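Local coordinates for protein N2152 (Neocallimastix frontalis, PDB 5U22) that probably hydrolyses glycosidic bonds in rare arabinosyl substrates, as a family 39 glycoside hydrolase of a rumen anaerobic fungus, at residues I210-L215 and S223-Y228; P241-E246 and V273-I278; K299-Y304 and I376-K381; S353-F358 and Q402-L407; S367-K372 and I418-A423. One frame throughout, in Å; residues are numbered along the deposited sequence.

Contact 1 of 5, residues I210-L215 and S223-Y228; sequences IAWHEL and SHFRSY
His-224 and Glu-214 make the polar link between helix 221-235 and the chain just after strand 209-212. His-224 ND1 donates to Glu-214 OE2 at 2.6 Å, with an N-H...O angle of 164°. The carboxylate and the imidazole are almost coplanar, and the donor uses the syn lone pair of OE2. The same oxygen accepts a second bond, from Trp-212 NE1 at 2.9 Å. This N-H arrives from above the carboxylate plane, although OE2 lies in the plane of the indole. Two donors from different directions therefore grip one oxygen, which should limit rotation of the acid group. A bend in the Glu-214 chain at chi2 (-74°) brings CD to the indole edge.

Aromatic packing comes next. Trp-212 CZ3 lies over one face of the Tyr-228 ring, offset toward its rim. Trp-212 CH2 meets Tyr-228 CB at 3.7 Å. Phe-225 touches the indole rim to rim, with CD1 3.7 Å from Trp-212 CZ2. Tyr-188 stacks on His-224 from outside the two segments.

The aliphatic part is Ile-210, which meets the phenol end of Tyr-228 head-on. Its CB is 3.6 Å from Tyr-228 OH, and its CG1 is 3.7 Å from Tyr-228 CE1. Strand, helix and the following strand 242-247 form a beta-alpha-beta crossover of the TIM barrel, and this aromatic cluster packs the helix on the strand.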
# COMPACT_ATOMS: atom_id res chain seq x y z
N ILE A 210 -3.14 -13.26 -0.18
CA ILE A 210 -2.84 -13.30 1.25
C ILE A 210 -2.79 -11.88 1.78
O ILE A 210 -2.27 -10.97 1.12
CB ILE A 210 -1.52 -14.05 1.49
CG1 ILE A 210 -1.37 -14.46 2.96
CG2 ILE A 210 -0.31 -13.23 1.04
CD1 ILE A 210 -2.28 -15.62 3.36
N ALA A 211 -3.36 -11.66 2.96
CA ALA A 211 -3.50 -10.32 3.50
C ALA A 211 -3.10 -10.29 4.96
O ALA A 211 -3.51 -11.15 5.75
CB ALA A 211 -4.95 -9.83 3.37
N TRP A 212 -2.33 -9.27 5.33
CA TRP A 212 -2.16 -8.89 6.73
C TRP A 212 -1.82 -7.42 6.78
O TRP A 212 -1.66 -6.76 5.75
CB TRP A 212 -1.09 -9.74 7.43
CG TRP A 212 0.34 -9.55 7.00
CD1 TRP A 212 1.25 -8.65 7.51
CD2 TRP A 212 1.05 -10.32 6.01
NE1 TRP A 212 2.47 -8.82 6.89
CE2 TRP A 212 2.37 -9.83 5.97
CE3 TRP A 212 0.68 -11.37 5.15
CZ2 TRP A 212 3.34 -10.35 5.09
CZ3 TRP A 212 1.64 -11.90 4.30
CH2 TRP A 212 2.96 -11.38 4.27
N HIS A 213 -1.71 -6.90 8.00
CA HIS A 213 -1.49 -5.48 8.24
C HIS A 213 -0.09 -5.26 8.79
O HIS A 213 0.48 -6.11 9.48
CB HIS A 213 -2.53 -4.94 9.21
CG HIS A 213 -3.92 -5.06 8.69
ND1 HIS A 213 -5.04 -4.90 9.48
CD2 HIS A 213 -4.38 -5.34 7.44
CE1 HIS A 213 -6.12 -5.07 8.75
NE2 HIS A 213 -5.75 -5.35 7.51
N GLU A 214 0.48 -4.09 8.47
CA GLU A 214 1.80 -3.69 8.97
C GLU A 214 1.63 -2.31 9.61
O GLU A 214 1.95 -1.27 9.02
CB GLU A 214 2.86 -3.69 7.86
CG GLU A 214 3.19 -5.09 7.31
CD GLU A 214 4.03 -5.95 8.26
OE1 GLU A 214 4.20 -5.57 9.45
OE2 GLU A 214 4.53 -7.00 7.80
N LEU A 215 1.14 -2.31 10.84
CA LEU A 215 0.83 -1.09 11.56
C LEU A 215 1.40 -1.12 12.98
O LEU A 215 1.05 -0.27 13.79
CB LEU A 215 -0.69 -0.86 11.58
CG LEU A 215 -1.59 -2.07 11.87
CD1 LEU A 215 -1.51 -2.53 13.35
CD2 LEU A 215 -3.02 -1.74 11.48
N SER A 223 11.17 -8.79 7.08
CA SER A 223 11.33 -10.15 7.59
C SER A 223 10.02 -10.93 7.50
O SER A 223 10.04 -12.16 7.40
CB SER A 223 11.83 -10.12 9.03
OG SER A 223 10.79 -9.72 9.92
N HIS A 224 8.88 -10.23 7.54
CA HIS A 224 7.59 -10.90 7.41
C HIS A 224 7.39 -11.43 6.00
O HIS A 224 6.88 -12.55 5.82
CB HIS A 224 6.46 -9.93 7.79
CG HIS A 224 6.56 -9.41 9.18
ND1 HIS A 224 5.99 -8.22 9.58
CD2 HIS A 224 7.20 -9.91 10.27
CE1 HIS A 224 6.27 -8.01 10.86
NE2 HIS A 224 6.99 -9.02 11.30
N PHE A 225 7.77 -10.65 4.98
CA PHE A 225 7.70 -11.15 3.62
C PHE A 225 8.59 -12.37 3.44
O PHE A 225 8.17 -13.35 2.81
CB PHE A 225 8.11 -10.05 2.62
CG PHE A 225 7.24 -8.82 2.68
CD1 PHE A 225 5.86 -8.94 2.84
CD2 PHE A 225 7.80 -7.56 2.61
CE1 PHE A 225 5.06 -7.81 2.91
CE2 PHE A 225 7.03 -6.43 2.68
CZ PHE A 225 5.64 -6.56 2.84
N ARG A 226 9.81 -12.34 3.98
CA ARG A 226 10.70 -13.49 3.86
C ARG A 226 10.15 -14.70 4.59
O ARG A 226 10.20 -15.83 4.08
CB ARG A 226 12.10 -13.13 4.38
CG ARG A 226 12.75 -11.98 3.58
CD ARG A 226 14.22 -11.80 3.92
NE ARG A 226 14.46 -11.50 5.34
CZ ARG A 226 14.54 -10.27 5.85
NH1 ARG A 226 14.37 -9.21 5.07
NH2 ARG A 226 14.77 -10.11 7.15
N SER A 227 9.62 -14.49 5.80
CA SER A 227 8.98 -15.58 6.54
C SER A 227 7.82 -16.16 5.75
O SER A 227 7.71 -17.38 5.59
CB SER A 227 8.50 -15.07 7.90
OG SER A 227 7.64 -16.03 8.52
N TYR A 228 6.96 -15.29 5.22
CA TYR A 228 5.76 -15.78 4.55
C TYR A 228 6.13 -16.60 3.31
O TYR A 228 5.63 -17.71 3.10
CB TYR A 228 4.82 -14.62 4.20
CG TYR A 228 3.70 -15.16 3.37
CD1 TYR A 228 2.70 -15.91 3.95
CD2 TYR A 228 3.68 -15.00 1.99
CE1 TYR A 228 1.69 -16.46 3.20
CE2 TYR A 228 2.68 -15.55 1.22
CZ TYR A 228 1.69 -16.29 1.84
OH TYR A 228 0.69 -16.85 1.09

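Contact 2 of 5, residues P241-E246 and V273-I278; sequences PITINE and VDSGMI
Met-277 packs against Asn-245 and reaches across to Thr-243 on the neighbouring parallel strand. Its CB is 3.2 Å from Asn-245 O, a buried oxygen with no hydrogen-bond partner in the model. CG carries the chain into two bends, at chi2 (115°) and chi3 (-70°). SD then rests 3.6 Å from Asn-245 CB. The CE methyl ends 3.5 Å from Thr-243 OG1. Shortened to an alanine here, the side chain would lose SD and CE, which would probably leave a gap beside Asn-245 CB and strip the methyl cover from the Thr-243 hydroxyl. That hydroxyl shares a hydrogen bond with the Ser-275 hydroxyl, OG1 to OG 2.6 Å.

The backbones run parallel. Ile-242 O accepts twice, from Asp-274 N at 2.9 Å and from Ser-275 N at 3.2 Å. Ile-244 N then donates to Ser-275 O, and Ile-244 O accepts from Met-277 N. These TIM-barrel neighbours are joined through helix 258-270.

Beyond the pairing, Glu-246 makes a salt bridge to Arg-68 and a hydrogen bond to a bound BTB molecule, probably from the crystallisation liquor. Asn-245 ND2 bonds to Glu-143. The chemistry thus changes along the strands, from backbone pairing with sulfur and hydroxyl packing to a charged end at what is probably the active-site pocket.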
# COMPACT_ATOMS: atom_id res chain seq x y z
N PRO A 241 -0.25 -13.79 -4.41
CA PRO A 241 -0.08 -12.34 -4.32
C PRO A 241 -0.31 -11.88 -2.89
O PRO A 241 -1.16 -12.41 -2.19
CB PRO A 241 -1.16 -11.77 -5.25
CG PRO A 241 -1.62 -12.92 -6.08
CD PRO A 241 -1.37 -14.17 -5.29
N ILE A 242 0.45 -10.86 -2.48
CA ILE A 242 0.40 -10.32 -1.13
C ILE A 242 -0.28 -8.96 -1.17
O ILE A 242 0.09 -8.09 -1.97
CB ILE A 242 1.80 -10.18 -0.52
CG1 ILE A 242 2.49 -11.55 -0.44
CG2 ILE A 242 1.73 -9.50 0.84
CD1 ILE A 242 3.95 -11.45 -0.06
N THR A 243 -1.25 -8.75 -0.28
CA THR A 243 -1.83 -7.43 -0.08
C THR A 243 -1.65 -7.01 1.38
O THR A 243 -2.15 -7.68 2.29
CB THR A 243 -3.30 -7.38 -0.52
OG1 THR A 243 -3.79 -6.05 -0.36
CG2 THR A 243 -4.20 -8.33 0.25
N ILE A 244 -0.89 -5.93 1.60
CA ILE A 244 -0.74 -5.39 2.95
C ILE A 244 -1.74 -4.26 3.05
O ILE A 244 -1.40 -3.10 2.80
CB ILE A 244 0.70 -4.91 3.21
CG1 ILE A 244 1.70 -6.05 2.95
CG2 ILE A 244 0.86 -4.40 4.65
CD1 ILE A 244 1.39 -7.33 3.74
N ASN A 245 -2.99 -4.58 3.39
CA ASN A 245 -4.06 -3.64 3.09
C ASN A 245 -4.36 -2.69 4.24
O ASN A 245 -5.37 -1.99 4.19
CB ASN A 245 -5.33 -4.36 2.59
CG ASN A 245 -5.86 -5.42 3.55
OD1 ASN A 245 -5.56 -5.40 4.74
ND2 ASN A 245 -6.68 -6.32 3.02
N GLU A 246 -3.48 -2.64 5.25
CA GLU A 246 -3.34 -1.49 6.14
C GLU A 246 -1.87 -1.37 6.50
O GLU A 246 -1.28 -2.35 6.96
CB GLU A 246 -4.17 -1.64 7.43
CG GLU A 246 -5.70 -1.69 7.19
CD GLU A 246 -6.47 -1.69 8.49
OE1 GLU A 246 -5.96 -1.10 9.45
OE2 GLU A 246 -7.57 -2.30 8.54
N VAL A 273 5.28 -6.87 -3.50
CA VAL A 273 3.94 -6.85 -2.93
C VAL A 273 2.94 -6.46 -4.02
O VAL A 273 3.20 -5.56 -4.83
CB VAL A 273 3.89 -5.89 -1.74
CG1 VAL A 273 2.45 -5.55 -1.37
CG2 VAL A 273 4.60 -6.52 -0.56
N ASP A 274 1.81 -7.16 -4.05
CA ASP A 274 0.82 -6.89 -5.09
C ASP A 274 0.11 -5.57 -4.84
O ASP A 274 -0.10 -4.78 -5.78
CB ASP A 274 -0.17 -8.04 -5.18
CG ASP A 274 -1.04 -7.94 -6.40
OD1 ASP A 274 -0.50 -8.06 -7.52
OD2 ASP A 274 -2.26 -7.76 -6.25
N SER A 275 -0.30 -5.31 -3.60
CA SER A 275 -0.97 -4.06 -3.27
C SER A 275 -0.73 -3.74 -1.81
O SER A 275 -0.58 -4.63 -0.97
CB SER A 275 -2.48 -4.13 -3.54
OG SER A 275 -3.13 -5.12 -2.75
N GLY A 276 -0.70 -2.44 -1.50
CA GLY A 276 -0.63 -1.99 -0.13
C GLY A 276 -1.55 -0.81 0.08
O GLY A 276 -1.66 0.04 -0.81
N MET A 277 -2.24 -0.74 1.22
CA MET A 277 -3.16 0.35 1.52
C MET A 277 -2.76 1.01 2.83
O MET A 277 -2.52 0.34 3.83
CB MET A 277 -4.60 -0.15 1.64
CG MET A 277 -5.33 -0.29 0.32
SD MET A 277 -5.79 -1.97 -0.11
CE MET A 277 -4.19 -2.58 -0.43
N ILE A 278 -2.75 2.35 2.82
CA ILE A 278 -2.51 3.09 4.04
C ILE A 278 -3.64 2.85 5.05
O ILE A 278 -4.80 2.60 4.67
CB ILE A 278 -2.35 4.59 3.70
CG1 ILE A 278 -1.16 4.76 2.75
CG2 ILE A 278 -2.13 5.44 4.95
CD1 ILE A 278 -1.11 6.14 2.14

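Contact 3 of 5, residues K299-Y304 and I376-K381; sequences KGAGWY and IDWKSK
Trp-378 turns an edge of its indole toward Ala-301 CB, which lies near the ring plane. One face of the same indole carries Ser-380 N over its centre, 3.7 Å above the plane. The chain therefore curls back over its own tryptophan. The Tyr-304 ring has Trp-303 CE3 over the centre of one face, and Ile-376 CD1 approaches it obliquely. Lys-299 CE in turn sits over a face of the Trp-303 ring.

The contact is a domain interface. The start of helix 301-310, which follows the last strand of the parallel TIM-barrel sheet, packs on the loop that leaves strand 368-376 of the beta-sandwich region.

Ile-376 takes part in two of the three apolar contacts. With CG1 opposite the backbone N (chi1 180°), the longer branch points at the helix start. There CG1 lies 3.9 Å from Ala-301 CB and 3.5 Å from Ala-301 O. Its CD1 reaches Tyr-304 CB at 3.8 Å, the two side chains crossing at about a right angle. With an alanine in its place, CG1 and CD1 would be gone, which is likely to open a gap against Ala-301 and Tyr-304 CB. Phe-305 and Trp-308 of the same helix, and Pro-258, also touch Ile-376.

Ala-301 is the main partner on the helix side. Its CB is 3.2 Å from Asp-377 O and also meets Trp-378 CB. Asp-377 itself turns away, to Ser-414 and Lys-375. The polar link is a water: it accepts from Ala-301 N at 2.9 Å and donates to Ser-380 O at 2.8 Å.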
# COMPACT_ATOMS: atom_id res chain seq x y z
N LYS A 299 -4.53 19.38 -0.20
CA LYS A 299 -3.44 18.41 -0.22
C LYS A 299 -2.55 18.58 1.01
O LYS A 299 -2.27 19.69 1.44
CB LYS A 299 -2.60 18.60 -1.48
CG LYS A 299 -3.33 18.33 -2.80
CD LYS A 299 -2.53 18.87 -3.96
CE LYS A 299 -3.27 18.66 -5.28
NZ LYS A 299 -2.47 19.11 -6.45
N GLY A 300 -2.11 17.45 1.56
CA GLY A 300 -1.02 17.45 2.52
C GLY A 300 0.29 17.08 1.84
O GLY A 300 0.34 16.79 0.64
N ALA A 301 1.37 17.12 2.63
CA ALA A 301 2.69 16.78 2.10
C ALA A 301 2.69 15.41 1.44
O ALA A 301 3.27 15.23 0.37
CB ALA A 301 3.74 16.83 3.21
N GLY A 302 2.02 14.43 2.07
CA GLY A 302 2.04 13.08 1.54
C GLY A 302 1.44 12.96 0.16
O GLY A 302 1.87 12.11 -0.63
N TRP A 303 0.45 13.79 -0.16
CA TRP A 303 -0.12 13.76 -1.50
C TRP A 303 0.97 13.94 -2.54
O TRP A 303 1.05 13.19 -3.52
CB TRP A 303 -1.18 14.85 -1.65
CG TRP A 303 -1.99 14.69 -2.89
CD1 TRP A 303 -3.20 14.05 -3.00
CD2 TRP A 303 -1.67 15.18 -4.20
NE1 TRP A 303 -3.64 14.11 -4.30
CE2 TRP A 303 -2.72 14.80 -5.05
CE3 TRP A 303 -0.60 15.91 -4.73
CZ2 TRP A 303 -2.73 15.11 -6.42
CZ3 TRP A 303 -0.60 16.21 -6.10
CH2 TRP A 303 -1.67 15.82 -6.92
N TYR A 304 1.85 14.92 -2.32
CA TYR A 304 2.89 15.19 -3.30
C TYR A 304 3.91 14.05 -3.39
O TYR A 304 4.39 13.74 -4.48
CB TYR A 304 3.57 16.52 -2.96
CG TYR A 304 2.67 17.70 -3.21
CD1 TYR A 304 1.93 18.27 -2.18
CD2 TYR A 304 2.56 18.25 -4.49
CE1 TYR A 304 1.09 19.36 -2.42
CE2 TYR A 304 1.73 19.34 -4.73
CZ TYR A 304 1.01 19.89 -3.69
OH TYR A 304 0.18 20.97 -3.96
N ILE A 376 9.88 17.35 -0.28
CA ILE A 376 8.55 17.74 0.16
C ILE A 376 8.59 17.70 1.68
O ILE A 376 8.84 16.65 2.28
CB ILE A 376 7.45 16.83 -0.41
CG1 ILE A 376 6.08 17.28 0.10
CG2 ILE A 376 7.70 15.33 -0.12
CD1 ILE A 376 5.64 18.59 -0.52
N ASP A 377 8.41 18.86 2.31
CA ASP A 377 8.54 18.93 3.75
C ASP A 377 7.20 18.64 4.42
O ASP A 377 6.13 18.82 3.84
CB ASP A 377 9.06 20.30 4.20
CG ASP A 377 10.50 20.54 3.79
OD1 ASP A 377 11.24 19.55 3.63
OD2 ASP A 377 10.88 21.72 3.63
N TRP A 378 7.28 18.19 5.67
CA TRP A 378 6.10 17.78 6.42
C TRP A 378 6.14 18.40 7.81
O TRP A 378 7.20 18.38 8.46
CB TRP A 378 6.06 16.26 6.51
CG TRP A 378 5.08 15.65 7.45
CD1 TRP A 378 3.85 15.16 7.13
CD2 TRP A 378 5.28 15.39 8.84
NE1 TRP A 378 3.25 14.62 8.25
CE2 TRP A 378 4.11 14.75 9.31
CE3 TRP A 378 6.31 15.64 9.75
CZ2 TRP A 378 3.95 14.36 10.64
CZ3 TRP A 378 6.15 15.25 11.07
CH2 TRP A 378 4.98 14.63 11.50
N LYS A 379 5.01 18.97 8.24
CA LYS A 379 4.81 19.43 9.61
C LYS A 379 3.86 18.53 10.39
O LYS A 379 4.14 18.18 11.54
CB LYS A 379 4.24 20.87 9.60
CG LYS A 379 5.16 21.89 8.96
CD LYS A 379 5.72 22.85 9.99
CE LYS A 379 6.66 23.85 9.34
NZ LYS A 379 6.07 24.44 8.10
N SER A 380 2.74 18.16 9.78
CA SER A 380 1.79 17.23 10.37
C SER A 380 0.85 16.77 9.27
O SER A 380 0.78 17.37 8.19
CB SER A 380 1.00 17.87 11.52
OG SER A 380 -0.02 18.69 10.99
N LYS A 381 0.10 15.71 9.56
CA LYS A 381 -0.87 15.18 8.62
C LYS A 381 -1.96 16.19 8.27
O LYS A 381 -2.58 16.06 7.20
CB LYS A 381 -1.50 13.91 9.19
CG LYS A 381 -2.56 14.20 10.24
CD LYS A 381 -3.09 12.94 10.92
CE LYS A 381 -4.32 13.24 11.79
NZ LYS A 381 -5.54 13.64 11.01
O HOH W 1 0.91 17.84 5.40

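Contact 4 of 5, residues S353-F358 and Q402-L407; sequences SVKANF and QISVDL
Phe-358 lies alongside Ile-403, pointing the same way, with CD2 4.0 Å from Ile-403 CG1. Its CE2 reaches on to Val-405 CG2 at 4.1 Å. Val-354, Ala-356 and Leu-407 share this apolar face.

The other face is polar. Ser-404 OG donates to Asn-357 OD1 at 2.7 Å, in the carbonyl plane and on a lone pair. Gln-402 NE2 donates to the same Ser-404 OG at 2.8 Å. The serine hydroxyl thus relays between two amides, which helps to fix the turn of the Asn-357 amide. Asn-357 ND2 is held by Gln-24 and Thr-26. Lys-355 is fully extended and runs beside Asp-406, with CG 3.5 Å from Asp-406 OD1. The charged ends stay apart, Lys-355 NZ to Asp-406 OD1 being 5.7 Å.

Six backbone hydrogen bonds join the antiparallel strands. The one from Phe-358 N to Ile-403 O is 2.8 Å long and nearly straight, at 177°. Its return bond, from Ile-403 N to Phe-358 O, is bent.

Strand 353-359 also pairs with strand 23-28, in parallel, and so sits between it and strand 403-408. The apolar face packs on strands 389-397 and 415-422, within the beta-sandwich region.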
# COMPACT_ATOMS: atom_id res chain seq x y z
N SER A 353 22.88 13.58 6.51
CA SER A 353 23.36 13.69 5.14
C SER A 353 22.95 12.43 4.41
O SER A 353 22.87 11.35 5.01
CB SER A 353 24.89 13.85 5.07
OG SER A 353 25.30 15.12 5.55
N VAL A 354 22.70 12.55 3.11
CA VAL A 354 22.38 11.39 2.29
C VAL A 354 23.28 11.39 1.06
O VAL A 354 23.49 12.42 0.42
CB VAL A 354 20.90 11.38 1.86
CG1 VAL A 354 20.66 10.32 0.78
CG2 VAL A 354 20.01 11.14 3.07
N LYS A 355 23.81 10.21 0.73
CA LYS A 355 24.56 9.99 -0.49
C LYS A 355 23.79 8.95 -1.30
O LYS A 355 23.66 7.80 -0.87
CB LYS A 355 25.97 9.50 -0.18
CG LYS A 355 26.89 9.37 -1.38
CD LYS A 355 28.18 8.69 -0.94
CE LYS A 355 29.25 8.74 -2.01
NZ LYS A 355 30.52 8.08 -1.53
N ALA A 356 23.26 9.38 -2.44
CA ALA A 356 22.52 8.50 -3.34
C ALA A 356 23.45 8.10 -4.46
O ALA A 356 23.79 8.92 -5.32
CB ALA A 356 21.27 9.19 -3.87
N ASN A 357 23.92 6.86 -4.42
CA ASN A 357 24.78 6.32 -5.46
C ASN A 357 23.92 5.71 -6.55
O ASN A 357 22.97 4.97 -6.25
CB ASN A 357 25.72 5.27 -4.88
CG ASN A 357 26.47 5.78 -3.67
OD1 ASN A 357 27.25 6.73 -3.78
ND2 ASN A 357 26.25 5.16 -2.51
N PHE A 358 24.23 6.02 -7.79
CA PHE A 358 23.62 5.35 -8.93
C PHE A 358 24.69 4.57 -9.68
O PHE A 358 25.71 5.14 -10.06
CB PHE A 358 22.97 6.37 -9.87
CG PHE A 358 21.81 7.10 -9.26
CD1 PHE A 358 20.52 6.68 -9.48
CD2 PHE A 358 22.03 8.20 -8.44
CE1 PHE A 358 19.44 7.35 -8.91
CE2 PHE A 358 20.96 8.88 -7.87
CZ PHE A 358 19.67 8.45 -8.10
N GLN A 402 28.31 5.62 -13.38
CA GLN A 402 28.10 5.89 -11.97
C GLN A 402 28.09 7.39 -11.71
O GLN A 402 28.90 8.12 -12.28
CB GLN A 402 29.20 5.21 -11.12
CG GLN A 402 28.93 5.11 -9.60
CD GLN A 402 29.30 6.37 -8.81
OE1 GLN A 402 29.97 7.25 -9.31
NE2 GLN A 402 28.86 6.43 -7.56
N ILE A 403 27.15 7.84 -10.86
CA ILE A 403 27.23 9.14 -10.19
C ILE A 403 26.84 8.96 -8.72
O ILE A 403 26.17 8.00 -8.35
CB ILE A 403 26.34 10.23 -10.84
CG1 ILE A 403 24.86 10.02 -10.51
CG2 ILE A 403 26.55 10.28 -12.36
CD1 ILE A 403 23.95 11.08 -11.09
N SER A 404 27.31 9.88 -7.89
CA SER A 404 26.88 9.97 -6.50
C SER A 404 26.31 11.35 -6.27
O SER A 404 26.96 12.36 -6.58
CB SER A 404 28.03 9.71 -5.51
OG SER A 404 28.47 8.37 -5.58
N VAL A 405 25.09 11.40 -5.74
CA VAL A 405 24.36 12.65 -5.52
C VAL A 405 24.26 12.86 -4.01
O VAL A 405 23.70 12.02 -3.30
CB VAL A 405 22.97 12.59 -6.18
CG1 VAL A 405 22.17 13.85 -5.88
CG2 VAL A 405 23.11 12.41 -7.69
N ASP A 406 24.82 13.97 -3.52
CA ASP A 406 24.83 14.28 -2.09
C ASP A 406 23.73 15.26 -1.72
O ASP A 406 23.51 16.26 -2.41
CB ASP A 406 26.17 14.88 -1.65
CG ASP A 406 27.35 14.02 -2.00
OD1 ASP A 406 27.26 12.79 -1.87
OD2 ASP A 406 28.39 14.58 -2.41
N LEU A 407 23.05 14.99 -0.60
CA LEU A 407 22.09 15.92 -0.01
C LEU A 407 22.53 16.25 1.41
O LEU A 407 22.77 15.34 2.21
CB LEU A 407 20.68 15.33 0.03
CG LEU A 407 19.87 15.22 -1.25
CD1 LEU A 407 20.45 14.16 -2.17
CD2 LEU A 407 18.42 14.88 -0.88

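Contact 5 of 5, residues S367-K372 and I418-A423; sequences SSAHVK and IYITKA
His-370 and Thr-421 exchange backbone hydrogen bonds, His-370 N to Thr-421 O at 2.7 Å and Thr-421 N to His-370 O at 2.9 Å. Lys-372 and Tyr-419 form the next such pair. There the bond from Lys-372 N to Tyr-419 O, at 3.0 Å, is practically straight (179°). Toward the chain end the pairing fades. Ala-423 N reaches Ser-368 O only weakly, at 3.5 Å.

The His-370 ring is carried by a CG opposite the backbone N (chi1 -173°). It runs beside Thr-421, whose OG1 sits at the imidazole edge, 3.8 Å from His-370 CD2. The ring nitrogens are used elsewhere. NE2 bonds to Glu-393 and ND1 to Asn-395, both on the neighbouring strand 389-397. Tyr-419, on the same face as His-370 and Thr-421, stacks on Tyr-341.

Packing on the other face is aliphatic. The Val-371 and Ile-418 side chains cross at a slant, CG1 of Val-371 lying 3.8 Å from CG2 of Ile-418. Ala-369 CB touches Ile-420 CG2 at 3.6 Å. Ile-418 and Ile-420 both continue to Phe-358 across the interior.

Strands 368-376 and 415-422 are thus antiparallel partners in the sandwich region, and the C-terminal residue lies at their end. The face with His-370, Thr-421 and Lys-372 is polar, and the opposite one is aliphatic. Both imidazole nitrogens meet side-chain oxygens, one of them a carboxylate, so the ring may well be protonated.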
# COMPACT_ATOMS: atom_id res chain seq x y z
N SER A 367 27.12 10.70 -21.50
CA SER A 367 28.14 11.01 -20.51
C SER A 367 27.72 12.11 -19.57
O SER A 367 28.51 12.53 -18.71
CB SER A 367 29.46 11.39 -21.20
OG SER A 367 29.30 12.65 -21.83
N SER A 368 26.49 12.60 -19.70
CA SER A 368 26.04 13.78 -18.98
C SER A 368 24.59 13.59 -18.58
O SER A 368 23.73 13.41 -19.46
CB SER A 368 26.20 15.03 -19.84
OG SER A 368 25.99 16.18 -19.06
N ALA A 369 24.31 13.65 -17.29
CA ALA A 369 22.95 13.51 -16.78
C ALA A 369 22.50 14.81 -16.14
O ALA A 369 23.24 15.44 -15.38
CB ALA A 369 22.86 12.37 -15.77
N HIS A 370 21.27 15.22 -16.44
CA HIS A 370 20.67 16.35 -15.74
C HIS A 370 19.96 15.85 -14.49
O HIS A 370 19.08 14.98 -14.57
CB HIS A 370 19.69 17.09 -16.65
CG HIS A 370 19.18 18.34 -16.04
ND1 HIS A 370 19.97 19.46 -15.88
CD2 HIS A 370 17.98 18.65 -15.50
CE1 HIS A 370 19.27 20.41 -15.28
NE2 HIS A 370 18.05 19.95 -15.06
N VAL A 371 20.35 16.38 -13.33
CA VAL A 371 19.87 15.88 -12.04
C VAL A 371 19.09 16.99 -11.34
O VAL A 371 19.64 18.05 -11.04
CB VAL A 371 21.02 15.39 -11.15
CG1 VAL A 371 20.50 14.92 -9.80
CG2 VAL A 371 21.78 14.28 -11.88
N LYS A 372 17.81 16.75 -11.08
CA LYS A 372 17.00 17.65 -10.28
C LYS A 372 16.67 16.96 -8.97
O LYS A 372 16.14 15.84 -8.97
CB LYS A 372 15.72 18.04 -11.02
CG LYS A 372 14.77 18.91 -10.21
CD LYS A 372 13.57 19.27 -11.07
CE LYS A 372 12.67 20.29 -10.40
NZ LYS A 372 11.47 20.58 -11.25
N ILE A 418 15.23 12.24 -6.46
CA ILE A 418 16.26 12.55 -7.45
C ILE A 418 15.71 12.14 -8.81
O ILE A 418 15.36 10.97 -9.01
CB ILE A 418 17.59 11.85 -7.13
CG1 ILE A 418 18.17 12.44 -5.85
CG2 ILE A 418 18.56 12.00 -8.30
CD1 ILE A 418 19.24 11.60 -5.23
N TYR A 419 15.61 13.10 -9.73
CA TYR A 419 15.02 12.88 -11.05
C TYR A 419 16.09 13.15 -12.09
O TYR A 419 16.60 14.28 -12.17
CB TYR A 419 13.81 13.81 -11.25
CG TYR A 419 12.82 13.36 -12.31
CD1 TYR A 419 11.78 12.51 -11.99
CD2 TYR A 419 12.91 13.83 -13.61
CE1 TYR A 419 10.85 12.11 -12.95
CE2 TYR A 419 11.99 13.44 -14.59
CZ TYR A 419 10.97 12.58 -14.25
OH TYR A 419 10.04 12.18 -15.19
N ILE A 420 16.41 12.14 -12.90
CA ILE A 420 17.56 12.20 -13.80
C ILE A 420 17.06 12.14 -15.23
O ILE A 420 16.37 11.20 -15.62
CB ILE A 420 18.55 11.05 -13.53
CG1 ILE A 420 18.94 11.00 -12.05
CG2 ILE A 420 19.77 11.17 -14.41
CD1 ILE A 420 19.92 9.89 -11.72
N THR A 421 17.45 13.14 -16.03
CA THR A 421 17.09 13.20 -17.44
C THR A 421 18.35 13.45 -18.26
O THR A 421 19.45 13.62 -17.72
CB THR A 421 16.04 14.29 -17.71
OG1 THR A 421 16.48 15.54 -17.14
CG2 THR A 421 14.71 13.91 -17.09
N LYS A 422 18.18 13.50 -19.58
CA LYS A 422 19.31 13.75 -20.46
C LYS A 422 19.76 15.21 -20.36
O LYS A 422 18.93 16.12 -20.26
CB LYS A 422 18.95 13.42 -21.91
CG LYS A 422 18.77 11.93 -22.17
CD LYS A 422 18.39 11.66 -23.64
CE LYS A 422 19.41 12.25 -24.60
NZ LYS A 422 19.07 11.96 -26.02
N ALA A 423 21.07 15.42 -20.37
CA ALA A 423 21.62 16.77 -20.29
C ALA A 423 21.83 17.35 -21.69
O ALA A 423 21.46 18.49 -21.95
CB ALA A 423 22.93 16.76 -19.53

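In the fold
Contacts 1 and 2 lie in the TIM barrel, with centres 9 Å apart. They touch through strands 209-212 and 242-247, where Ile-210 O and Thr-243 N, 2.8 Å apart, probably bond. Contact 2 reaches what is probably the active-site pocket: the Glu-246 side chain comes within about 3 Å, nearest atoms, of a bound BTB, probably from the crystallisation liquor. In contact 1, the Glu-214 side chain is about 11 Å from the bound BTB, nearest atoms. Contacts 4 and 5 belong to the sandwich region, with centres 13 Å apart. They meet in its core, where Ala-356 CB is 3.4 Å from Ile-418 CD1. Contact 3 joins the two regions; its centre is about 22 Å from that of contact 2 and 24 Å from that of contact 4.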